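Local coordinates for oxidoreductase, NAD-binding/iron-sulfur cluster-binding protein (Nitratireductor pacificus pht-3B, PDB 6ZXU) that is a catabolic reductive dehalogenase that binds cobalamin and two [4Fe-4S] clusters, and probably strips halogen atoms from organohalide substrates by reduction, at residues A[482-487]-A[518-523]; A[423-428]-A[493-498]; A[403-408]-A[414-419]; A[396-401]-A[487-492]. All coordinates share one frame; numbering follows the deposited sequence.

Interaction 1: residues A[482-487]-A[518-523]; sequences SEVIHN and VFTTDL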
loop_
_atom_site.group_PDB
_atom_site.type_symbol
_atom_site.label_atom_id
_atom_site.label_comp_id
_atom_site.label_asym_id
_atom_site.label_seq_id
_atom_site.Cartn_x
_atom_site.Cartn_y
_atom_site.Cartn_z
ATOM N N SER A 482 9.857 -11.880 -5.103
ATOM C CA SER A 482 9.856 -11.291 -6.452
ATOM C C SER A 482 10.984 -11.875 -7.251
ATOM O O SER A 482 12.112 -12.037 -6.734
ATOM C CB SER A 482 10.074 -9.765 -6.430
ATOM O OG SER A 482 8.970 -9.064 -5.917
ATOM N N GLU A 483 10.751 -12.034 -8.536
ATOM C CA GLU A 483 11.829 -12.310 -9.475
ATOM C C GLU A 483 12.199 -11.128 -10.390
ATOM O O GLU A 483 13.038 -11.261 -11.255
ATOM C CB GLU A 483 11.501 -13.582 -10.227
ATOM C CG GLU A 483 11.639 -14.736 -9.246
ATOM C CD GLU A 483 11.375 -16.142 -9.826
ATOM O OE1 GLU A 483 10.802 -16.285 -10.904
ATOM O OE2 GLU A 483 11.737 -17.105 -9.134
ATOM N N VAL A 484 11.508 -9.967 -10.231
ATOM C CA VAL A 484 11.788 -8.771 -10.993
ATOM C C VAL A 484 12.088 -7.635 -10.010
ATOM O O VAL A 484 11.609 -7.651 -8.895
ATOM C CB VAL A 484 10.663 -8.343 -11.929
ATOM C CG1 VAL A 484 10.333 -9.461 -12.881
ATOM C CG2 VAL A 484 9.416 -7.894 -11.204
ATOM N N ILE A 485 12.929 -6.707 -10.443
ATOM C CA ILE A 485 13.139 -5.452 -9.739
ATOM C C ILE A 485 12.040 -4.488 -10.133
ATOM O O ILE A 485 11.854 -4.184 -11.329
ATOM C CB ILE A 485 14.494 -4.902 -10.048
ATOM C CG1 ILE A 485 15.518 -6.007 -9.801
ATOM C CG2 ILE A 485 14.755 -3.647 -9.233
ATOM C CD1 ILE A 485 16.819 -5.772 -10.542
ATOM N N HIS A 486 11.296 -3.967 -9.169
ATOM C CA HIS A 486 10.126 -3.189 -9.492
ATOM C C HIS A 486 10.460 -1.844 -10.079
ATOM O O HIS A 486 9.760 -1.384 -10.958
ATOM C CB HIS A 486 9.236 -2.959 -8.284
ATOM C CG HIS A 486 8.604 -4.210 -7.752
ATOM N ND1 HIS A 486 7.421 -4.197 -7.063
ATOM C CD2 HIS A 486 8.983 -5.494 -7.813
ATOM C CE1 HIS A 486 7.101 -5.430 -6.701
ATOM N NE2 HIS A 486 8.057 -6.229 -7.099
ATOM N N ASN A 487 11.507 -1.214 -9.607
ATOM C CA ASN A 487 11.772 0.162 -10.025
ATOM C C ASN A 487 11.716 0.429 -11.508
ATOM O O ASN A 487 11.047 1.380 -11.931
ATOM C CB ASN A 487 13.101 0.634 -9.455
ATOM C CG ASN A 487 13.087 0.564 -7.939
ATOM O OD1 ASN A 487 12.846 -0.499 -7.373
ATOM N ND2 ASN A 487 13.390 1.640 -7.317
ATOM N N VAL A 518 4.041 -5.856 -8.726
ATOM C CA VAL A 518 4.163 -6.216 -10.132
ATOM C C VAL A 518 3.684 -7.645 -10.334
ATOM O O VAL A 518 3.916 -8.521 -9.509
ATOM C CB VAL A 518 5.605 -6.100 -10.633
ATOM C CG1 VAL A 518 5.689 -6.477 -12.077
ATOM C CG2 VAL A 518 6.139 -4.723 -10.454
ATOM N N PHE A 519 2.867 -7.869 -11.372
ATOM C CA PHE A 519 2.752 -9.211 -11.892
ATOM C C PHE A 519 3.106 -9.213 -13.339
ATOM O O PHE A 519 2.753 -8.297 -14.074
ATOM C CB PHE A 519 1.402 -9.922 -11.654
ATOM C CG PHE A 519 0.298 -9.450 -12.493
ATOM C CD1 PHE A 519 -0.543 -8.415 -12.045
ATOM C CD2 PHE A 519 -0.033 -10.121 -13.671
ATOM C CE1 PHE A 519 -1.609 -8.001 -12.803
ATOM C CE2 PHE A 519 -1.100 -9.674 -14.443
ATOM C CZ PHE A 519 -1.870 -8.623 -14.015
ATOM N N THR A 520 3.861 -10.241 -13.716
ATOM C CA THR A 520 4.239 -10.435 -15.117
ATOM C C THR A 520 3.246 -11.374 -15.789
ATOM O O THR A 520 2.625 -12.199 -15.126
ATOM C CB THR A 520 5.655 -10.929 -15.237
ATOM O OG1 THR A 520 5.862 -12.093 -14.432
ATOM C CG2 THR A 520 6.636 -9.800 -14.756
ATOM N N THR A 521 3.104 -11.229 -17.091
ATOM C CA THR A 521 2.185 -12.029 -17.849
ATOM C C THR A 521 2.550 -12.072 -19.314
ATOM O O THR A 521 3.229 -11.212 -19.822
ATOM C CB THR A 521 0.738 -11.538 -17.652
ATOM O OG1 THR A 521 -0.212 -12.436 -18.266
ATOM C CG2 THR A 521 0.489 -10.126 -18.110
ATOM N N ASP A 522 1.938 -13.049 -20.024
ATOM C CA ASP A 522 1.945 -13.095 -21.502
ATOM C C ASP A 522 0.704 -12.533 -22.168
ATOM O O ASP A 522 0.681 -12.400 -23.397
ATOM C CB ASP A 522 2.193 -14.553 -21.985
ATOM C CG ASP A 522 3.592 -15.026 -21.680
ATOM O OD1 ASP A 522 4.576 -14.167 -21.697
ATOM O OD2 ASP A 522 3.691 -16.258 -21.379
ATOM N N LEU A 523 -0.317 -12.116 -21.411
ATOM C CA LEU A 523 -1.470 -11.489 -22.031
ATOM C C LEU A 523 -1.102 -10.295 -22.853
ATOM O O LEU A 523 -0.497 -9.361 -22.361
ATOM C CB LEU A 523 -2.471 -11.071 -20.986
ATOM C CG LEU A 523 -3.723 -10.424 -21.487
ATOM C CD1 LEU A 523 -4.593 -11.480 -22.167
ATOM C CD2 LEU A 523 -4.491 -9.746 -20.354
#
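A methyl group parked over the middle of an imidazole is the surprise here: Val518 CG2 lies 3.7 Å from the centroid of the His486 ring, 14° off the ring normal, a CH-pi contact with strand 514-521 supplying the CH. With CG anti to its own carbonyl carbon (chi1 -66°), the His486 ring reaches back to meet this methyl, although its CB does not point at the strand. Two serines then fix the rotation of the ring. His486 NE2 donates to Ser482 OG over 3.2 Å, the hydroxyl tilted 20° out of the ring plane, and ND1 is hydrogen-bonded to Ser516 OG. Val484 O lies in the ring plane beside the CD2 edge. Next to the ring, Val484 straddles two strand residues: its CG2 meets Val518 CG1 at 4.1 Å, and its CG1 meets Thr520 CG2 at 4.2 Å. The hydroxyl of Thr520 is bonded elsewhere, to His420 and His477, leaving its methyl for Val484. With an alanine in place of His486, Val518 CG2 would probably face a gap where the ring had been, and Ser482 and Ser516 would each lose a partner. The backbone of the 482-487 segment also holds the cofactor, His486 N bonding to cobalamin. The chemistry thus implies division of labour: methyl groups of the strand pack against the loop from one side, while serines orient an imidazole buried close to the corrinoid.

Interaction 2: residues A[423-428]-A[493-498]; sequences AVVMLI and AGLGEV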
loop_
_atom_site.group_PDB
_atom_site.type_symbol
_atom_site.label_atom_id
_atom_site.label_comp_id
_atom_site.label_asym_id
_atom_site.label_seq_id
_atom_site.Cartn_x
_atom_site.Cartn_y
_atom_site.Cartn_z
ATOM N N ALA A 423 4.771 -6.590 -17.930
ATOM C CA ALA A 423 4.708 -6.315 -16.481
ATOM C C ALA A 423 3.536 -5.401 -16.250
ATOM O O ALA A 423 3.403 -4.355 -16.909
ATOM C CB ALA A 423 5.980 -5.639 -15.983
ATOM N N VAL A 424 2.625 -5.837 -15.409
ATOM C CA VAL A 424 1.536 -4.997 -14.919
ATOM C C VAL A 424 1.967 -4.492 -13.532
ATOM O O VAL A 424 2.304 -5.248 -12.648
ATOM C CB VAL A 424 0.229 -5.753 -14.809
ATOM C CG1 VAL A 424 -0.915 -4.814 -14.357
ATOM C CG2 VAL A 424 -0.070 -6.372 -16.170
ATOM N N VAL A 425 2.070 -3.167 -13.424
ATOM C CA VAL A 425 2.592 -2.505 -12.259
ATOM C C VAL A 425 1.440 -1.746 -11.607
ATOM O O VAL A 425 0.724 -0.953 -12.239
ATOM C CB VAL A 425 3.678 -1.494 -12.634
ATOM C CG1 VAL A 425 4.367 -0.938 -11.404
ATOM C CG2 VAL A 425 4.690 -2.167 -13.528
ATOM N N MET A 426 1.301 -1.957 -10.305
ATOM C CA MET A 426 0.266 -1.255 -9.527
ATOM C C MET A 426 0.865 -0.609 -8.317
ATOM O O MET A 426 1.800 -1.120 -7.742
ATOM C CB MET A 426 -0.820 -2.180 -9.149
ATOM C CG MET A 426 -1.542 -2.613 -10.379
ATOM S SD MET A 426 -2.743 -3.920 -10.178
ATOM C CE MET A 426 -1.619 -5.270 -9.734
ATOM N N LEU A 427 0.399 0.590 -8.017
ATOM C CA LEU A 427 0.832 1.350 -6.845
ATOM C C LEU A 427 -0.298 1.354 -5.801
ATOM O O LEU A 427 -1.443 1.576 -6.144
ATOM C CB LEU A 427 1.235 2.714 -7.201
ATOM C CG LEU A 427 2.317 3.002 -8.229
ATOM C CD1 LEU A 427 2.538 4.556 -8.271
ATOM C CD2 LEU A 427 3.614 2.323 -7.885
ATOM N N ILE A 428 0.073 1.127 -4.576
ATOM C CA ILE A 428 -0.792 1.212 -3.392
ATOM C C ILE A 428 -0.262 2.366 -2.539
ATOM O O ILE A 428 0.902 2.346 -2.147
ATOM C CB ILE A 428 -0.783 -0.098 -2.604
ATOM C CG1 ILE A 428 -1.101 -1.313 -3.476
ATOM C CG2 ILE A 428 -1.746 0.006 -1.436
ATOM C CD1 ILE A 428 -2.514 -1.243 -4.023
ATOM N N ALA A 493 6.497 1.909 -17.073
ATOM C CA ALA A 493 5.009 1.974 -17.053
ATOM C C ALA A 493 4.466 3.351 -16.847
ATOM O O ALA A 493 3.264 3.527 -16.887
ATOM C CB ALA A 493 4.470 1.007 -16.002
ATOM N N GLY A 494 5.334 4.386 -16.715
ATOM C CA GLY A 494 4.898 5.728 -16.603
ATOM C C GLY A 494 4.119 6.001 -15.320
ATOM O O GLY A 494 3.230 6.827 -15.314
ATOM N N LEU A 495 4.590 5.441 -14.209
ATOM C CA LEU A 495 3.939 5.713 -12.880
ATOM C C LEU A 495 4.767 6.585 -11.980
ATOM O O LEU A 495 4.233 7.096 -11.015
ATOM C CB LEU A 495 3.555 4.415 -12.187
ATOM C CG LEU A 495 2.533 3.545 -12.898
ATOM C CD1 LEU A 495 2.369 2.268 -12.169
ATOM C CD2 LEU A 495 1.238 4.219 -13.132
ATOM N N GLY A 496 6.022 6.879 -12.357
ATOM C CA GLY A 496 6.863 7.756 -11.589
ATOM C C GLY A 496 8.073 8.183 -12.358
ATOM O O GLY A 496 8.375 7.654 -13.372
ATOM N N GLU A 497 8.736 9.212 -11.848
ATOM C CA GLU A 497 10.077 9.624 -12.295
ATOM C C GLU A 497 11.101 9.326 -11.194
ATOM O O GLU A 497 10.791 9.240 -9.999
ATOM C CB GLU A 497 10.138 11.141 -12.553
ATOM C CG GLU A 497 9.656 11.641 -13.895
ATOM C CD GLU A 497 10.069 13.099 -14.148
ATOM O OE1 GLU A 497 11.290 13.379 -14.289
ATOM O OE2 GLU A 497 9.224 13.999 -14.258
ATOM N N VAL A 498 12.317 9.088 -11.628
ATOM C CA VAL A 498 13.505 9.055 -10.767
ATOM C C VAL A 498 13.551 10.286 -9.862
ATOM O O VAL A 498 13.475 11.433 -10.331
ATOM C CB VAL A 498 14.776 8.986 -11.644
ATOM C CG1 VAL A 498 16.047 9.296 -10.879
ATOM C CG2 VAL A 498 14.872 7.564 -12.237
#
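Apolar contacts make up this junction, and one methyl, Leu495 CD1, takes part in most of them. It enters beside strand 422-429 and touches two residues on the same side of it, lying 3.9 Å from Val425 CG1 and 4.0 Å from Leu427 CG. Leu427 answers with its own CD1, which comes 4.0 Å from Leu495 CB, the two leucines running past each other in opposite directions. A second methyl pair, Val425 CG2 and Ala493 CB at 4.0 Å, extends the patch; because Val425 CG1 is anti to the backbone N (chi1 -172°), its two branches are shared between Leu495 and Ala493. The backbone adds one approach, Val425 O to Leu495 CD1 at 3.6 Å, and no hydrogen bond crosses the contact. What brings Ala493 and Leu495 to the strand is a turn: Gly494, with positive phi, ends helix 486-492 in a Schellman motif, so that its two neighbours face the sheet. Polar groups look elsewhere, Leu495 O bonding to Asn507 and Glu497 to Thr300 and Gln536. With no hydrogen bond or charge across it, the buried contact probably depends on close apolar packing, which seats the end of the helix on the sheet close to the cobalamin pocket.

Interaction 3: residues A[403-408]-A[414-419]; sequences WMYYAS and KPIEAY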
loop_
_atom_site.group_PDB
_atom_site.type_symbol
_atom_site.label_atom_id
_atom_site.label_comp_id
_atom_site.label_asym_id
_atom_site.label_seq_id
_atom_site.Cartn_x
_atom_site.Cartn_y
_atom_site.Cartn_z
ATOM N N TRP A 403 16.431 -7.356 -18.632
ATOM C CA TRP A 403 17.299 -6.804 -17.610
ATOM C C TRP A 403 16.500 -6.416 -16.326
ATOM O O TRP A 403 17.134 -5.972 -15.372
ATOM C CB TRP A 403 18.076 -5.573 -18.149
ATOM C CG TRP A 403 17.216 -4.562 -18.833
ATOM C CD1 TRP A 403 16.845 -4.551 -20.146
ATOM C CD2 TRP A 403 16.601 -3.433 -18.248
ATOM N NE1 TRP A 403 16.053 -3.463 -20.396
ATOM C CE2 TRP A 403 15.883 -2.791 -19.224
ATOM C CE3 TRP A 403 16.569 -2.904 -16.937
ATOM C CZ2 TRP A 403 15.183 -1.609 -18.975
ATOM C CZ3 TRP A 403 15.902 -1.759 -16.717
ATOM C CH2 TRP A 403 15.217 -1.114 -17.727
ATOM N N MET A 404 15.165 -6.477 -16.362
ATOM C CA MET A 404 14.303 -6.172 -15.176
ATOM C C MET A 404 14.158 -7.429 -14.248
ATOM O O MET A 404 13.761 -7.304 -13.102
ATOM C CB MET A 404 12.917 -5.746 -15.612
ATOM C CG MET A 404 12.875 -4.445 -16.412
ATOM S SD MET A 404 11.192 -4.128 -16.924
ATOM C CE MET A 404 11.355 -2.533 -17.712
ATOM N N TYR A 405 14.518 -8.621 -14.750
ATOM C CA TYR A 405 14.542 -9.819 -13.953
ATOM C C TYR A 405 15.864 -9.938 -13.247
ATOM O O TYR A 405 16.914 -9.594 -13.796
ATOM C CB TYR A 405 14.293 -11.063 -14.816
ATOM C CG TYR A 405 12.928 -11.183 -15.451
ATOM C CD1 TYR A 405 12.586 -10.430 -16.559
ATOM C CD2 TYR A 405 12.008 -12.071 -14.970
ATOM C CE1 TYR A 405 11.350 -10.567 -17.162
ATOM C CE2 TYR A 405 10.769 -12.235 -15.572
ATOM C CZ TYR A 405 10.442 -11.517 -16.661
ATOM O OH TYR A 405 9.240 -11.687 -17.254
ATOM N N TYR A 406 15.851 -10.448 -12.036
ATOM C CA TYR A 406 17.082 -10.813 -11.353
ATOM C C TYR A 406 17.844 -11.894 -12.128
ATOM O O TYR A 406 17.274 -12.645 -12.906
ATOM C CB TYR A 406 16.805 -11.347 -9.963
ATOM C CG TYR A 406 16.300 -10.335 -8.959
ATOM C CD1 TYR A 406 17.163 -9.425 -8.395
ATOM C CD2 TYR A 406 14.971 -10.370 -8.521
ATOM C CE1 TYR A 406 16.670 -8.495 -7.484
ATOM C CE2 TYR A 406 14.488 -9.477 -7.619
ATOM C CZ TYR A 406 15.336 -8.554 -7.106
ATOM O OH TYR A 406 14.879 -7.675 -6.132
ATOM N N ALA A 407 19.137 -11.935 -11.947
ATOM C CA ALA A 407 19.985 -12.924 -12.663
ATOM C C ALA A 407 19.802 -14.354 -12.174
ATOM O O ALA A 407 19.777 -15.309 -12.965
ATOM C CB ALA A 407 21.431 -12.515 -12.570
ATOM N N SER A 408 19.628 -14.505 -10.872
ATOM C CA SER A 408 19.595 -15.822 -10.211
ATOM C C SER A 408 18.862 -15.696 -8.869
ATOM O O SER A 408 18.794 -14.581 -8.296
ATOM C CB SER A 408 21.018 -16.329 -9.981
ATOM O OG SER A 408 21.826 -15.430 -9.211
ATOM N N LYS A 414 19.977 -20.715 -8.832
ATOM C CA LYS A 414 19.742 -21.064 -10.224
ATOM C C LYS A 414 19.375 -19.829 -10.998
ATOM O O LYS A 414 18.864 -18.905 -10.435
ATOM C CB LYS A 414 18.629 -22.078 -10.336
ATOM C CG LYS A 414 19.044 -23.390 -9.653
ATOM C CD LYS A 414 17.944 -24.412 -9.698
ATOM C CE LYS A 414 18.509 -25.726 -9.119
ATOM N NZ LYS A 414 17.608 -26.901 -9.292
ATOM N N PRO A 415 19.687 -19.819 -12.293
ATOM C CA PRO A 415 19.357 -18.703 -13.137
ATOM C C PRO A 415 17.872 -18.469 -13.122
ATOM O O PRO A 415 17.090 -19.431 -12.931
ATOM C CB PRO A 415 19.819 -19.149 -14.528
ATOM C CG PRO A 415 20.841 -20.182 -14.283
ATOM C CD PRO A 415 20.384 -20.905 -13.037
ATOM N N ILE A 416 17.491 -17.209 -13.286
ATOM C CA ILE A 416 16.114 -16.834 -13.549
ATOM C C ILE A 416 16.030 -16.490 -15.023
ATOM O O ILE A 416 16.847 -15.782 -15.558
ATOM C CB ILE A 416 15.705 -15.636 -12.653
ATOM C CG1 ILE A 416 15.590 -16.112 -11.194
ATOM C CG2 ILE A 416 14.402 -15.009 -13.109
ATOM C CD1 ILE A 416 15.521 -14.988 -10.173
ATOM N N GLU A 417 14.999 -16.981 -15.681
ATOM C CA GLU A 417 14.726 -16.683 -17.061
ATOM C C GLU A 417 13.798 -15.512 -17.153
ATOM O O GLU A 417 12.978 -15.274 -16.252
ATOM C CB GLU A 417 14.029 -17.862 -17.758
ATOM C CG GLU A 417 14.882 -19.147 -17.777
ATOM C CD GLU A 417 16.262 -18.957 -18.398
ATOM O OE1 GLU A 417 17.295 -19.439 -17.778
ATOM O OE2 GLU A 417 16.300 -18.306 -19.508
ATOM N N ALA A 418 13.897 -14.774 -18.222
ATOM C CA ALA A 418 12.889 -13.749 -18.527
ATOM C C ALA A 418 11.625 -14.406 -19.106
ATOM O O ALA A 418 11.375 -14.317 -20.306
ATOM C CB ALA A 418 13.474 -12.699 -19.479
ATOM N N TYR A 419 10.795 -14.992 -18.265
ATOM C CA TYR A 419 9.773 -15.873 -18.743
ATOM C C TYR A 419 8.493 -15.255 -19.256
ATOM O O TYR A 419 7.731 -15.936 -19.927
ATOM C CB TYR A 419 9.510 -16.970 -17.686
ATOM C CG TYR A 419 9.412 -16.438 -16.263
ATOM C CD1 TYR A 419 8.299 -15.757 -15.847
ATOM C CD2 TYR A 419 10.432 -16.657 -15.364
ATOM C CE1 TYR A 419 8.194 -15.254 -14.541
ATOM C CE2 TYR A 419 10.363 -16.198 -14.083
ATOM C CZ TYR A 419 9.226 -15.465 -13.670
ATOM O OH TYR A 419 9.122 -15.059 -12.343
#
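Tyr405 is gripped closely by the 414-419 segment. Its CG stands anti to its carbonyl carbon (chi1 -66°), which lays the ring along Ala418: Ala418 CA sits 3.7 Å from the ring centroid, almost on the normal, a CH-pi contact, and Ala418 CB is 3.8 Å from Tyr405 CE1. The edge of the same ring points into the face of Tyr419 in a T-shaped stack, centroids 5.3 Å apart and planes at 75°, with CE2 over the centre of the Tyr419 ring. Both phenols are tethered outside the contact: Tyr405 OH to His420 O, Tyr419 OH to Glu483. Further along, Ile416 turns inward, its CB 3.4 Å from Tyr406 O. Tyr406, whose CB packs on Ile416 CD1, sends its OH on to a hydrogen bond with cobalamin. The backbones here run nearly antiparallel and meet in a single beta bridge, Ser408 with Pro415, after which Ala418 centres an inverse gamma turn that brings its own CA over the phenol. Ile416 N donates to Ala407 O, 3.0 Å and nearly straight at 169°, although from above the carbonyl plane. With a leucine in place of Tyr405, Ala418 would lose the flat face beneath it, and Tyr419 would probably be left without its stacking edge and His420 O without this hydroxyl. The solvent side is far looser: exposed Pro415 meets the 403-408 segment only through its backbone and CB, while Lys414 and Glu417, also exposed, start away from it.

Interaction 4: residues A[396-401]-A[487-492]; sequences GICRAE and NPAILM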
loop_
_atom_site.group_PDB
_atom_site.type_symbol
_atom_site.label_atom_id
_atom_site.label_comp_id
_atom_site.label_asym_id
_atom_site.label_seq_id
_atom_site.Cartn_x
_atom_site.Cartn_y
_atom_site.Cartn_z
ATOM N N GLY A 396 -0.387 0.629 -14.369
ATOM C CA GLY A 396 0.324 0.859 -15.617
ATOM C C GLY A 396 0.865 -0.452 -16.147
ATOM O O GLY A 396 1.058 -1.395 -15.432
ATOM N N ILE A 397 1.241 -0.463 -17.407
ATOM C CA ILE A 397 1.691 -1.622 -18.107
ATOM C C ILE A 397 2.903 -1.308 -18.959
ATOM O O ILE A 397 2.941 -0.250 -19.616
ATOM C CB ILE A 397 0.549 -2.156 -19.065
ATOM C CG1 ILE A 397 -0.732 -2.397 -18.258
ATOM C CG2 ILE A 397 1.026 -3.445 -19.738
ATOM C CD1 ILE A 397 -1.961 -2.562 -19.084
ATOM N N CYS A 398 3.885 -2.150 -18.897
ATOM C CA CYS A 398 5.118 -2.041 -19.707
ATOM C C CYS A 398 5.555 -3.407 -20.193
ATOM O O CYS A 398 5.101 -4.433 -19.714
ATOM C CB CYS A 398 6.251 -1.285 -18.959
ATOM S SG CYS A 398 6.975 -2.139 -17.554
ATOM N N ARG A 399 6.469 -3.441 -21.176
ATOM C CA ARG A 399 7.189 -4.685 -21.461
ATOM C C ARG A 399 8.143 -5.068 -20.345
ATOM O O ARG A 399 8.888 -4.235 -19.838
ATOM C CB ARG A 399 7.991 -4.530 -22.766
ATOM C CG ARG A 399 7.052 -4.465 -23.920
ATOM C CD ARG A 399 7.689 -4.796 -25.289
ATOM N NE ARG A 399 6.591 -5.119 -26.238
ATOM C CZ ARG A 399 6.139 -6.360 -26.490
ATOM N NH1 ARG A 399 6.697 -7.438 -25.929
ATOM N NH2 ARG A 399 5.158 -6.517 -27.373
ATOM N N ALA A 400 8.150 -6.335 -20.002
ATOM C CA ALA A 400 9.059 -6.897 -18.993
ATOM C C ALA A 400 10.371 -7.227 -19.666
ATOM O O ALA A 400 10.566 -8.327 -20.177
ATOM C CB ALA A 400 8.449 -8.154 -18.358
ATOM N N GLU A 401 11.274 -6.283 -19.687
ATOM C CA GLU A 401 12.519 -6.461 -20.362
ATOM C C GLU A 401 13.441 -7.366 -19.589
ATOM O O GLU A 401 13.327 -7.496 -18.379
ATOM C CB GLU A 401 13.122 -5.128 -20.672
ATOM C CG GLU A 401 12.164 -4.247 -21.443
ATOM C CD GLU A 401 12.774 -2.918 -21.841
ATOM O OE1 GLU A 401 13.916 -2.934 -22.355
ATOM O OE2 GLU A 401 12.117 -1.839 -21.638
ATOM N N ASN A 487 11.507 -1.214 -9.607
ATOM C CA ASN A 487 11.772 0.162 -10.025
ATOM C C ASN A 487 11.716 0.429 -11.508
ATOM O O ASN A 487 11.047 1.380 -11.931
ATOM C CB ASN A 487 13.101 0.634 -9.455
ATOM C CG ASN A 487 13.087 0.564 -7.939
ATOM O OD1 ASN A 487 12.846 -0.499 -7.373
ATOM N ND2 ASN A 487 13.390 1.640 -7.317
ATOM N N PRO A 488 12.479 -0.327 -12.329
ATOM C CA PRO A 488 12.482 0.030 -13.764
ATOM C C PRO A 488 11.132 -0.193 -14.427
ATOM O O PRO A 488 10.777 0.532 -15.336
ATOM C CB PRO A 488 13.528 -0.913 -14.315
ATOM C CG PRO A 488 13.707 -1.973 -13.382
ATOM C CD PRO A 488 13.433 -1.399 -12.031
ATOM N N ALA A 489 10.345 -1.147 -13.908
ATOM C CA ALA A 489 8.970 -1.300 -14.353
ATOM C C ALA A 489 8.076 -0.138 -13.971
ATOM O O ALA A 489 7.287 0.330 -14.791
ATOM C CB ALA A 489 8.423 -2.606 -13.852
ATOM N N ILE A 490 8.213 0.395 -12.774
ATOM C CA ILE A 490 7.487 1.618 -12.376
ATOM C C ILE A 490 7.855 2.762 -13.348
ATOM O O ILE A 490 6.983 3.493 -13.803
ATOM C CB ILE A 490 7.779 2.041 -10.929
ATOM C CG1 ILE A 490 7.322 0.944 -9.965
ATOM C CG2 ILE A 490 7.088 3.330 -10.585
ATOM C CD1 ILE A 490 7.975 1.115 -8.598
ATOM N N LEU A 491 9.147 2.872 -13.683
ATOM C CA LEU A 491 9.598 3.941 -14.603
ATOM C C LEU A 491 9.038 3.738 -16.019
ATOM O O LEU A 491 8.483 4.668 -16.578
ATOM C CB LEU A 491 11.071 3.960 -14.670
ATOM C CG LEU A 491 11.614 5.077 -15.525
ATOM C CD1 LEU A 491 11.486 6.445 -14.866
ATOM C CD2 LEU A 491 13.079 4.785 -15.830
ATOM N N MET A 492 9.202 2.558 -16.565
ATOM C CA MET A 492 8.743 2.257 -17.958
ATOM C C MET A 492 7.234 2.242 -18.129
ATOM O O MET A 492 6.722 2.607 -19.163
ATOM C CB MET A 492 9.300 0.957 -18.458
ATOM C CG MET A 492 10.819 0.956 -18.726
ATOM S SD MET A 492 11.319 2.408 -19.729
ATOM C CE MET A 492 12.928 2.462 -18.932
#
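The carboxylate of Glu401 is the flat side-chain group in this contact, and it touches lightly, OE2 lying 4.2 Å from Met492 CG. Its other oxygen, OE1, is claimed by a salt bridge to Arg305 and a hydrogen bond from Trp403. A second flat group, the peptide carbonyl of Ala489, meets Cys398 SG at 3.7 Å through its oxygen. The real interlock is built from Cys398. Its SG takes the position between the backbone N and the carbonyl carbon (chi1 69°), which swings the sulfur against Ala489, 4.0 Å from CB, while Cys398 CB stands 3.8 Å from Met492 CB. Beyond CB the methionine bends twice and leaves the strand, packing on Met404 and Pro299. The backbones come nearest at Cys398 and Met492, whose CA atoms are 5.9 Å apart; the small side chains of Cys398 and Ala489 are consistent with so close an approach. Ile490 and Leu491, which point away from the strand, touch cobalamin, as do Asn487 and Pro488, while Ile397, pointing away from helix 486-492, packs on helix 376-390. The result is a layered alpha/beta core, an antiparallel sheet with helices on its two faces, consistent with the nitroreductase-like cobalamin-binding fold of reductive dehalogenases.

Read from the N terminus, strand 394-399 opens interaction 4, and the loop that follows it doubles back at once in interaction 3, a short closure lying wholly within the longer one. Strand 422-429 then opens interaction 2, and the 482-487 segment opens interaction 1. The chain closes them in the order they opened: helix 486-492 completes interaction 4, the residues after it complete interaction 2, and strand 514-521 completes interaction 1. Those three therefore cross one another, whereas interaction 3 stands in series with interactions 1 and 2. The three crossing contacts lay one short helix and its flanking loops across three neighbouring strands of a single sheet, while interaction 3 folds the loop between strands 394-399 and 422-429 on itself.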